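Local coordinates for sugar kinase, pfkB family (Thermotoga maritima, PDB 2AJR), which is probably a sugar kinase of the PfkB family, likely a phosphofructokinase that uses ATP, at residues A[60-65]-A[91-96]; A[72-75]-A[81-84]; A[150-155]-A[167-172]. All coordinates share one frame; numbering follows the deposited sequence.

Contact 1: A[60-65]-A[91-96]; sequences ALSKLG and KLITTN
Ser62 O takes the amide N of Gly65 at 2.9 Å and is at the same time the polar atom against which Leu92 rests, with CD1 3.9 Å from that oxygen. The bond from Gly65 belongs to a Schellman motif that ends helix 53-63, with Val66 N reaching back to Leu61 O and Gly65, at positive phi, as the C-prime residue. Where the backbone turns back, Leu92 CD1 comes to 3.6 Å from Gly65 C and nearly as close to Gly65 CA. Leu92 gets there with CG turned opposite its own carbonyl carbon (chi1 -62°), which sends the branch across to the helix end. Deeper in, Ser62 CB meets Ile93 CG1 at 4.2 Å, and the methylene, not the hydroxyl, does the touching. Ser62 OG is bound to Ile59 O, within its own helix. On the strand side, Leu92 N is held by Ser90 OG and the backbone of Leu92 pairs with Ser68, fixing the start of strand 93-100 beside its neighbour 68-75, while Ile93 also packs on Leu86 of helix 76-89. The polar bonds thus run within each partner or to its neighbours, and the junction is a leucine methyl on backbone and a serine CB on an isoleucine CG1, so the contact probably rests on shape and modest apolar burial rather than on directed bonds.

Contact 2: A[72-75]-A[81-84]; sequences GFVG and ILVE
Val74 meets helix 76-89 with both of its methyls, one for each of two consecutive helix residues. CG1 faces Leu82 CD2 at 4.2 Å, and CG2 faces Val83 CG2, also at 4.2 Å, so the valine straddles two neighbouring side chains on the sheet-facing side of the helix. The torsion of Val74 makes this division possible: CG1 is trans to the carbonyl carbon (chi1 -57°) and CG2 falls between the backbone N and that carbon, which spreads the methyls towards different partners. Val83 answers with the methyl that lies beside its own backbone N, and the Val74 and Val83 side chains cross at about a right angle, touching over a small area. All three residues are buried. Around this apolar patch, Phe97 and Tyr99 of strand 93-100 and Thr104 also pack on Val74, Tyr99 reaches Val83 as well, and Pro21 touches Leu82. Backbone bonds from Val74 to Val98 and Val100 hold the strand in the sheet and so fix the backbone from which the valine projects. The outer side of the helix has another character. Ile81 and Glu84 are partly exposed and take no part in the packing on the strand: Glu84 OE2 forms a salt bridge with Lys80 NZ of the same helix, and Ile81 packs on Met78 of the second subunit. An apolar inner face and a mixed outer one suit a helix that lies over a sheet and reaches a dimer partner. Strand 68-75, helix 76-89 and strand 93-100, the two strands parallel neighbours, make the classical beta-alpha-beta crossover of the Rossmann-like ribokinase fold.

Contact 3: A[150-155]-A[167-172]; sequences VVISGS and ELVRLA
Ile152 rests its terminal CD1 against two consecutive residues of helix 164-174, 4.0 Å from Leu168 CB and 4.1 Å from Val169 CG2. It crosses both side chains at a slant. CG1 lies on the side of the backbone N, away from the carbonyl carbon (chi1 -62°), and from there the long branch of Ile152 extends out from the strand to the helix surface. Two residues back on the same side of the strand, Val150 CG1 meets Ala172 CB at 3.9 Å. Ala172 lies one helical turn beyond Leu168, so the two contacts follow the strand and the helix in opposite chain directions: the axes of strand 150-153 and helix 167-172 run nearly antiparallel, at 172°, and approach to 10.0 Å. The next shell fixes both partners. Backbone bonds tie Val150 and Ile152 to Phe180 of strand 178-182, while Val151, facing the other way, is bonded through its backbone to Leu15 and Val17 of strand 14-18. Leu168 O receives Ala172 N at 3.2 Å and also the hydroxyl of Tyr140 from helix 130-144, and Phe136 of that helix packs on Leu168. Val179 and Val181 of strand 178-182 extend the apolar layer under Ala172 and Val169. Strand 149-153, helix 164-174 and parallel strand 178-182 together form a beta-alpha-beta unit in the middle of the large sheet, as expected for the alpha/beta core of the ribokinase clan.

How the contacts relate
All three contacts set a helix against the same large sheet. Contacts 2 and 3 are buried and purely aliphatic, each joining the first strand of a beta-alpha-beta unit to the helix that follows it. Contact 1 is only partly buried: there a helix end meets the start of strand 93-100, the outermost of the sheet within this chain, and backbone atoms share the touching with side chains. Contacts 1 and 2 draw on neighbouring strands 93-100 and 68-75 and meet directly, Thr95 OG1 lying 4.1 Å from Val83 CG1. Contact 3, towards the middle of the sheet, touches neither; its centre is about 19 Å from each of theirs.

Contact 1: A[60-65]-A[91-96]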
ATOM      1  N   ALA A  60      13.990  -9.342 -16.119  1.00 30.75           N
ATOM      2  CA  ALA A  60      14.289 -10.711 -16.569  1.00 30.88           C
ATOM      3  C   ALA A  60      15.395 -10.782 -17.646  1.00 31.67           C
ATOM      4  O   ALA A  60      16.367 -11.526 -17.506  1.00 32.66           O
ATOM      5  CB  ALA A  60      13.029 -11.374 -17.087  1.00 27.85           C
ATOM      6  N   LEU A  61      15.249 -10.021 -18.721  1.00 30.95           N
ATOM      7  CA  LEU A  61      16.264 -10.019 -19.766  1.00 31.28           C
ATOM      8  C   LEU A  61      17.646  -9.578 -19.241  1.00 31.98           C
ATOM      9  O   LEU A  61      18.680 -10.145 -19.649  1.00 32.78           O
ATOM     10  CB  LEU A  61      15.825  -9.159 -20.955  1.00 30.02           C
ATOM     11  CG  LEU A  61      14.671  -9.730 -21.774  1.00 30.16           C
ATOM     12  CD1 LEU A  61      14.214  -8.714 -22.814  1.00 32.97           C
ATOM     13  CD2 LEU A  61      15.052 -11.053 -22.432  1.00 19.80           C
ATOM     14  N   SER A  62      17.666  -8.604 -18.328  1.00 31.84           N
ATOM     15  CA  SER A  62      18.924  -8.131 -17.745  1.00 33.84           C
ATOM     16  C   SER A  62      19.676  -9.244 -17.011  1.00 33.61           C
ATOM     17  O   SER A  62      20.872  -9.365 -17.169  1.00 33.62           O
ATOM     18  CB  SER A  62      18.705  -6.933 -16.814  1.00 34.47           C
ATOM     19  OG  SER A  62      18.290  -7.354 -15.532  1.00 38.17           O
ATOM     20  N   LYS A  63      18.973 -10.082 -16.257  1.00 34.95           N
ATOM     21  CA  LYS A  63      19.605 -11.203 -15.556  1.00 36.95           C
ATOM     22  C   LYS A  63      20.274 -12.163 -16.529  1.00 36.20           C
ATOM     23  O   LYS A  63      21.194 -12.892 -16.154  1.00 36.09           O
ATOM     24  CB  LYS A  63      18.584 -12.000 -14.740  1.00 39.76           C
ATOM     25  CG  LYS A  63      17.876 -11.234 -13.616  1.00 47.59           C
ATOM     26  CD  LYS A  63      18.662 -11.212 -12.314  1.00 51.97           C
ATOM     27  CE  LYS A  63      17.750 -10.842 -11.127  1.00 56.64           C
ATOM     28  NZ  LYS A  63      17.089 -12.044 -10.510  1.00 61.74           N
ATOM     29  N   LEU A  64      19.794 -12.183 -17.767  1.00 35.31           N
ATOM     30  CA  LEU A  64      20.334 -13.071 -18.791  1.00 35.19           C
ATOM     31  C   LEU A  64      21.287 -12.347 -19.739  1.00 34.96           C
ATOM     32  O   LEU A  64      21.626 -12.863 -20.806  1.00 35.46           O
ATOM     33  CB  LEU A  64      19.193 -13.703 -19.590  1.00 33.54           C
ATOM     34  CG  LEU A  64      18.174 -14.486 -18.775  1.00 34.01           C
ATOM     35  CD1 LEU A  64      16.943 -14.873 -19.622  1.00 25.91           C
ATOM     36  CD2 LEU A  64      18.840 -15.694 -18.141  1.00 31.12           C
ATOM     37  N   GLY A  65      21.698 -11.142 -19.361  1.00 34.67           N
ATOM     38  CA  GLY A  65      22.668 -10.376 -20.137  1.00 32.97           C
ATOM     39  C   GLY A  65      22.131  -9.721 -21.398  1.00 33.07           C
ATOM     40  O   GLY A  65      22.903  -9.216 -22.179  1.00 31.78           O
ATOM     41  N   LYS A  91      22.738  -1.764 -15.538  1.00 36.81           N
ATOM     42  CA  LYS A  91      23.179  -0.888 -16.630  1.00 36.99           C
ATOM     43  C   LYS A  91      22.552  -1.309 -17.981  1.00 36.95           C
ATOM     44  O   LYS A  91      22.510  -0.534 -18.939  1.00 37.96           O
ATOM     45  CB  LYS A  91      24.718  -0.891 -16.734  1.00 35.50           C
ATOM     46  N   LEU A  92      22.072  -2.544 -18.057  1.00 35.79           N
ATOM     47  CA  LEU A  92      21.519  -3.074 -19.293  1.00 34.08           C
ATOM     48  C   LEU A  92      20.136  -2.526 -19.673  1.00 33.70           C
ATOM     49  O   LEU A  92      19.732  -2.639 -20.833  1.00 32.87           O
ATOM     50  CB  LEU A  92      21.490  -4.604 -19.218  1.00 34.12           C
ATOM     51  CG  LEU A  92      22.861  -5.276 -19.075  1.00 30.27           C
ATOM     52  CD1 LEU A  92      22.742  -6.745 -19.397  1.00 19.31           C
ATOM     53  CD2 LEU A  92      23.886  -4.626 -19.997  1.00 29.63           C
ATOM     54  N   ILE A  93      19.424  -1.934 -18.710  1.00 34.08           N
ATOM     55  CA  ILE A  93      18.105  -1.366 -18.962  1.00 32.56           C
ATOM     56  C   ILE A  93      18.251   0.125 -19.149  1.00 33.80           C
ATOM     57  O   ILE A  93      18.813   0.784 -18.291  1.00 35.70           O
ATOM     58  CB  ILE A  93      17.151  -1.605 -17.793  1.00 32.38           C
ATOM     59  CG1 ILE A  93      17.111  -3.087 -17.432  1.00 30.67           C
ATOM     60  CG2 ILE A  93      15.729  -1.137 -18.138  1.00 34.58           C
ATOM     61  CD1 ILE A  93      16.330  -3.367 -16.187  1.00 30.17           C
ATOM     62  N   THR A  94      17.778   0.640 -20.282  1.00 34.57           N
ATOM     63  CA  THR A  94      17.626   2.075 -20.508  1.00 34.85           C
ATOM     64  C   THR A  94      16.147   2.409 -20.389  1.00 36.15           C
ATOM     65  O   THR A  94      15.302   1.700 -20.926  1.00 37.40           O
ATOM     66  CB  THR A  94      18.099   2.509 -21.919  1.00 35.82           C
ATOM     67  OG1 THR A  94      19.420   2.027 -22.157  1.00 38.42           O
ATOM     68  CG2 THR A  94      18.097   4.057 -22.067  1.00 34.59           C
ATOM     69  N   THR A  95      15.829   3.486 -19.681  1.00 36.35           N
ATOM     70  CA  THR A  95      14.451   3.905 -19.533  1.00 35.20           C
ATOM     71  C   THR A  95      14.150   5.004 -20.540  1.00 34.91           C
ATOM     72  O   THR A  95      15.028   5.797 -20.885  1.00 34.50           O
ATOM     73  CB  THR A  95      14.183   4.400 -18.114  1.00 36.63           C
ATOM     74  OG1 THR A  95      14.899   5.614 -17.883  1.00 31.72           O
ATOM     75  CG2 THR A  95      14.600   3.320 -17.083  1.00 33.70           C
ATOM     76  N   ASN A  96      12.912   5.032 -21.024  1.00 33.50           N
ATOM     77  CA  ASN A  96      12.468   6.082 -21.933  1.00 33.25           C
ATOM     78  C   ASN A  96      10.960   6.302 -21.762  1.00 31.73           C
ATOM     79  O   ASN A  96      10.159   6.012 -22.651  1.00 33.61           O
ATOM     80  CB  ASN A  96      12.825   5.695 -23.369  1.00 34.34           C
ATOM     81  CG  ASN A  96      12.506   6.785 -24.365  1.00 35.52           C
ATOM     82  OD1 ASN A  96      12.573   7.977 -24.050  1.00 43.62           O
ATOM     83  ND2 ASN A  96      12.133   6.385 -25.570  1.00 30.40           N
TER

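Contact 2: A[72-75]-A[81-84]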
ATOM      1  N   GLY A  72       6.867   3.448 -21.579  1.00 28.04           N
ATOM      2  CA  GLY A  72       5.575   3.508 -20.903  1.00 29.04           C
ATOM      3  C   GLY A  72       5.276   4.880 -20.300  1.00 29.57           C
ATOM      4  O   GLY A  72       5.836   5.895 -20.716  1.00 30.24           O
ATOM      5  N   PHE A  73       4.383   4.915 -19.315  1.00 29.31           N
ATOM      6  CA  PHE A  73       4.084   6.155 -18.610  1.00 29.22           C
ATOM      7  C   PHE A  73       4.468   6.002 -17.151  1.00 28.41           C
ATOM      8  O   PHE A  73       4.203   4.977 -16.564  1.00 30.32           O
ATOM      9  CB  PHE A  73       2.597   6.490 -18.697  1.00 29.43           C
ATOM     10  CG  PHE A  73       2.082   6.625 -20.094  1.00 30.06           C
ATOM     11  CD1 PHE A  73       2.421   7.726 -20.865  1.00 32.75           C
ATOM     12  CD2 PHE A  73       1.246   5.667 -20.635  1.00 29.19           C
ATOM     13  CE1 PHE A  73       1.950   7.859 -22.165  1.00 28.55           C
ATOM     14  CE2 PHE A  73       0.772   5.798 -21.939  1.00 34.48           C
ATOM     15  CZ  PHE A  73       1.133   6.900 -22.702  1.00 30.23           C
ATOM     16  N   VAL A  74       5.089   7.021 -16.568  1.00 27.57           N
ATOM     17  CA  VAL A  74       5.331   7.049 -15.144  1.00 27.62           C
ATOM     18  C   VAL A  74       4.913   8.406 -14.651  1.00 27.57           C
ATOM     19  O   VAL A  74       4.857   9.362 -15.431  1.00 27.55           O
ATOM     20  CB  VAL A  74       6.805   6.822 -14.809  1.00 29.46           C
ATOM     21  CG1 VAL A  74       7.273   5.495 -15.388  1.00 32.24           C
ATOM     22  CG2 VAL A  74       7.667   7.992 -15.312  1.00 26.50           C
ATOM     23  N   GLY A  75       4.625   8.515 -13.360  1.00 28.20           N
ATOM     24  CA  GLY A  75       4.288   9.831 -12.821  1.00 29.73           C
ATOM     25  C   GLY A  75       4.415   9.977 -11.333  1.00 29.01           C
ATOM     26  O   GLY A  75       4.437   8.995 -10.610  1.00 30.08           O
ATOM     27  N   ILE A  81      10.425   6.895  -7.779  1.00 34.30           N
ATOM     28  CA  ILE A  81      10.953   5.710  -7.153  1.00 33.79           C
ATOM     29  C   ILE A  81      11.135   4.614  -8.196  1.00 32.99           C
ATOM     30  O   ILE A  81      12.180   3.973  -8.246  1.00 32.80           O
ATOM     31  CB  ILE A  81      10.028   5.190  -6.041  1.00 35.54           C
ATOM     32  CG1 ILE A  81       9.913   6.208  -4.910  1.00 33.09           C
ATOM     33  CG2 ILE A  81      10.549   3.853  -5.484  1.00 30.57           C
ATOM     34  CD1 ILE A  81       8.759   5.878  -3.950  1.00 37.43           C
ATOM     35  N   LEU A  82      10.127   4.397  -9.034  1.00 32.84           N
ATOM     36  CA  LEU A  82      10.196   3.306 -10.026  1.00 33.17           C
ATOM     37  C   LEU A  82      11.416   3.455 -10.923  1.00 34.11           C
ATOM     38  O   LEU A  82      12.177   2.504 -11.094  1.00 35.98           O
ATOM     39  CB  LEU A  82       8.924   3.250 -10.888  1.00 33.35           C
ATOM     40  CG  LEU A  82       8.717   2.024 -11.778  1.00 33.51           C
ATOM     41  CD1 LEU A  82       7.283   1.491 -11.648  1.00 40.06           C
ATOM     42  CD2 LEU A  82       9.034   2.312 -13.224  1.00 35.25           C
ATOM     43  N   VAL A  83      11.621   4.653 -11.470  1.00 32.53           N
ATOM     44  CA  VAL A  83      12.662   4.854 -12.463  1.00 31.12           C
ATOM     45  C   VAL A  83      14.017   4.667 -11.812  1.00 32.77           C
ATOM     46  O   VAL A  83      14.917   4.050 -12.396  1.00 31.22           O
ATOM     47  CB  VAL A  83      12.555   6.251 -13.158  1.00 31.43           C
ATOM     48  CG1 VAL A  83      13.767   6.531 -14.035  1.00 27.86           C
ATOM     49  CG2 VAL A  83      11.284   6.328 -13.986  1.00 28.63           C
ATOM     50  N   GLU A  84      14.162   5.179 -10.596  1.00 33.13           N
ATOM     51  CA  GLU A  84      15.450   5.146  -9.930  1.00 36.04           C
ATOM     52  C   GLU A  84      15.786   3.737  -9.508  1.00 35.11           C
ATOM     53  O   GLU A  84      16.892   3.269  -9.733  1.00 36.42           O
ATOM     54  CB  GLU A  84      15.473   6.091  -8.738  1.00 35.12           C
ATOM     55  CG  GLU A  84      15.661   7.518  -9.186  1.00 43.36           C
ATOM     56  CD  GLU A  84      15.874   8.502  -8.055  1.00 44.54           C
ATOM     57  OE1 GLU A  84      16.029   8.068  -6.876  1.00 59.59           O
ATOM     58  OE2 GLU A  84      15.889   9.721  -8.372  1.00 55.59           O
TER

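Contact 3: A[150-155]-A[167-172]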
ATOM      1  N   VAL A 150      10.126  -6.232 -30.168  1.00 35.34           N
ATOM      2  CA  VAL A 150       9.366  -5.460 -29.185  1.00 33.52           C
ATOM      3  C   VAL A 150       8.431  -6.357 -28.369  1.00 32.13           C
ATOM      4  O   VAL A 150       7.885  -7.339 -28.888  1.00 30.38           O
ATOM      5  CB  VAL A 150       8.526  -4.353 -29.879  1.00 34.04           C
ATOM      6  CG1 VAL A 150       7.389  -4.965 -30.698  1.00 35.50           C
ATOM      7  CG2 VAL A 150       7.971  -3.368 -28.867  1.00 34.67           C
ATOM      8  N   VAL A 151       8.257  -6.003 -27.092  1.00 31.32           N
ATOM      9  CA  VAL A 151       7.358  -6.702 -26.185  1.00 31.34           C
ATOM     10  C   VAL A 151       6.337  -5.727 -25.661  1.00 32.43           C
ATOM     11  O   VAL A 151       6.704  -4.745 -25.017  1.00 32.96           O
ATOM     12  CB  VAL A 151       8.089  -7.265 -24.970  1.00 32.00           C
ATOM     13  CG1 VAL A 151       7.086  -7.922 -24.015  1.00 26.12           C
ATOM     14  CG2 VAL A 151       9.190  -8.221 -25.411  1.00 30.18           C
ATOM     15  N   ILE A 152       5.064  -5.995 -25.945  1.00 33.28           N
ATOM     16  CA  ILE A 152       3.968  -5.148 -25.503  1.00 34.17           C
ATOM     17  C   ILE A 152       3.108  -5.978 -24.575  1.00 36.24           C
ATOM     18  O   ILE A 152       2.420  -6.886 -25.021  1.00 37.03           O
ATOM     19  CB  ILE A 152       3.089  -4.683 -26.667  1.00 34.00           C
ATOM     20  CG1 ILE A 152       3.897  -3.850 -27.658  1.00 32.86           C
ATOM     21  CG2 ILE A 152       1.925  -3.871 -26.125  1.00 30.87           C
ATOM     22  CD1 ILE A 152       3.517  -4.092 -29.101  1.00 36.52           C
ATOM     23  N   SER A 153       3.142  -5.686 -23.279  1.00 38.20           N
ATOM     24  CA  SER A 153       2.380  -6.500 -22.348  1.00 40.31           C
ATOM     25  C   SER A 153       1.777  -5.717 -21.193  1.00 39.84           C
ATOM     26  O   SER A 153       2.240  -4.630 -20.844  1.00 40.70           O
ATOM     27  CB  SER A 153       3.224  -7.673 -21.846  1.00 40.26           C
ATOM     28  OG  SER A 153       4.349  -7.209 -21.149  1.00 51.02           O
ATOM     29  N   GLY A 154       0.703  -6.279 -20.645  1.00 37.46           N
ATOM     30  CA  GLY A 154       0.055  -5.740 -19.472  1.00 35.86           C
ATOM     31  C   GLY A 154      -1.035  -4.751 -19.812  1.00 35.17           C
ATOM     32  O   GLY A 154      -1.298  -4.458 -20.968  1.00 33.56           O
ATOM     33  N   SER A 155      -1.626  -4.199 -18.771  1.00 35.33           N
ATOM     34  CA  SER A 155      -2.768  -3.329 -18.908  1.00 36.13           C
ATOM     35  C   SER A 155      -2.445  -1.936 -19.456  1.00 36.63           C
ATOM     36  O   SER A 155      -1.300  -1.515 -19.512  1.00 35.76           O
ATOM     37  CB  SER A 155      -3.433  -3.172 -17.536  1.00 36.36           C
ATOM     38  OG  SER A 155      -2.530  -2.567 -16.604  1.00 35.83           O
ATOM     39  N   GLU A 167      -2.292  -0.089 -32.757  1.00 34.81           N
ATOM     40  CA  GLU A 167      -1.388   0.827 -33.451  1.00 35.68           C
ATOM     41  C   GLU A 167       0.052   0.435 -33.162  1.00 35.08           C
ATOM     42  O   GLU A 167       0.891   0.492 -34.046  1.00 35.79           O
ATOM     43  CB  GLU A 167      -1.648   2.297 -33.080  1.00 35.92           C
ATOM     44  CG  GLU A 167      -1.048   3.319 -34.058  1.00 36.19           C
ATOM     45  N   LEU A 168       0.326   0.008 -31.935  1.00 35.70           N
ATOM     46  CA  LEU A 168       1.690  -0.332 -31.525  1.00 36.74           C
ATOM     47  C   LEU A 168       2.234  -1.545 -32.255  1.00 36.95           C
ATOM     48  O   LEU A 168       3.410  -1.570 -32.628  1.00 37.11           O
ATOM     49  CB  LEU A 168       1.755  -0.596 -30.019  1.00 36.38           C
ATOM     50  CG  LEU A 168       1.547   0.659 -29.174  1.00 38.85           C
ATOM     51  CD1 LEU A 168       1.447   0.300 -27.705  1.00 29.91           C
ATOM     52  CD2 LEU A 168       2.660   1.664 -29.431  1.00 29.70           C
ATOM     53  N   VAL A 169       1.385  -2.556 -32.428  1.00 36.19           N
ATOM     54  CA  VAL A 169       1.758  -3.759 -33.171  1.00 35.67           C
ATOM     55  C   VAL A 169       1.958  -3.402 -34.637  1.00 36.36           C
ATOM     56  O   VAL A 169       2.886  -3.881 -35.295  1.00 35.54           O
ATOM     57  CB  VAL A 169       0.669  -4.852 -33.052  1.00 35.65           C
ATOM     58  CG1 VAL A 169       0.900  -5.974 -34.061  1.00 36.12           C
ATOM     59  CG2 VAL A 169       0.602  -5.397 -31.619  1.00 35.38           C
ATOM     60  N   ARG A 170       1.078  -2.541 -35.133  1.00 36.87           N
ATOM     61  CA  ARG A 170       1.063  -2.188 -36.537  1.00 38.45           C
ATOM     62  C   ARG A 170       2.337  -1.443 -36.908  1.00 37.01           C
ATOM     63  O   ARG A 170       3.018  -1.789 -37.869  1.00 37.06           O
ATOM     64  CB  ARG A 170      -0.175  -1.338 -36.842  1.00 38.04           C
ATOM     65  CG  ARG A 170      -0.596  -1.360 -38.311  1.00 42.49           C
ATOM     66  CD  ARG A 170      -1.378  -0.106 -38.661  1.00 44.43           C
ATOM     67  NE  ARG A 170      -0.503   1.065 -38.597  1.00 54.70           N
ATOM     68  CZ  ARG A 170      -0.913   2.329 -38.592  1.00 58.65           C
ATOM     69  NH1 ARG A 170      -2.208   2.627 -38.647  1.00 67.04           N
ATOM     70  NH2 ARG A 170      -0.018   3.307 -38.532  1.00 60.06           N
ATOM     71  N   LEU A 171       2.652  -0.414 -36.135  1.00 35.25           N
ATOM     72  CA  LEU A 171       3.869   0.349 -36.341  1.00 33.95           C
ATOM     73  C   LEU A 171       5.100  -0.560 -36.303  1.00 33.68           C
ATOM     74  O   LEU A 171       5.967  -0.463 -37.177  1.00 33.62           O
ATOM     75  CB  LEU A 171       3.979   1.435 -35.276  1.00 34.10           C
ATOM     76  CG  LEU A 171       2.955   2.569 -35.393  1.00 33.92           C
ATOM     77  CD1 LEU A 171       2.762   3.278 -34.049  1.00 27.40           C
ATOM     78  CD2 LEU A 171       3.398   3.542 -36.463  1.00 29.67           C
ATOM     79  N   ALA A 172       5.164  -1.441 -35.305  1.00 33.28           N
ATOM     80  CA  ALA A 172       6.281  -2.380 -35.149  1.00 34.32           C
ATOM     81  C   ALA A 172       6.412  -3.253 -36.386  1.00 35.90           C
ATOM     82  O   ALA A 172       7.496  -3.403 -36.983  1.00 35.06           O
ATOM     83  CB  ALA A 172       6.073  -3.256 -33.926  1.00 33.19           C
TER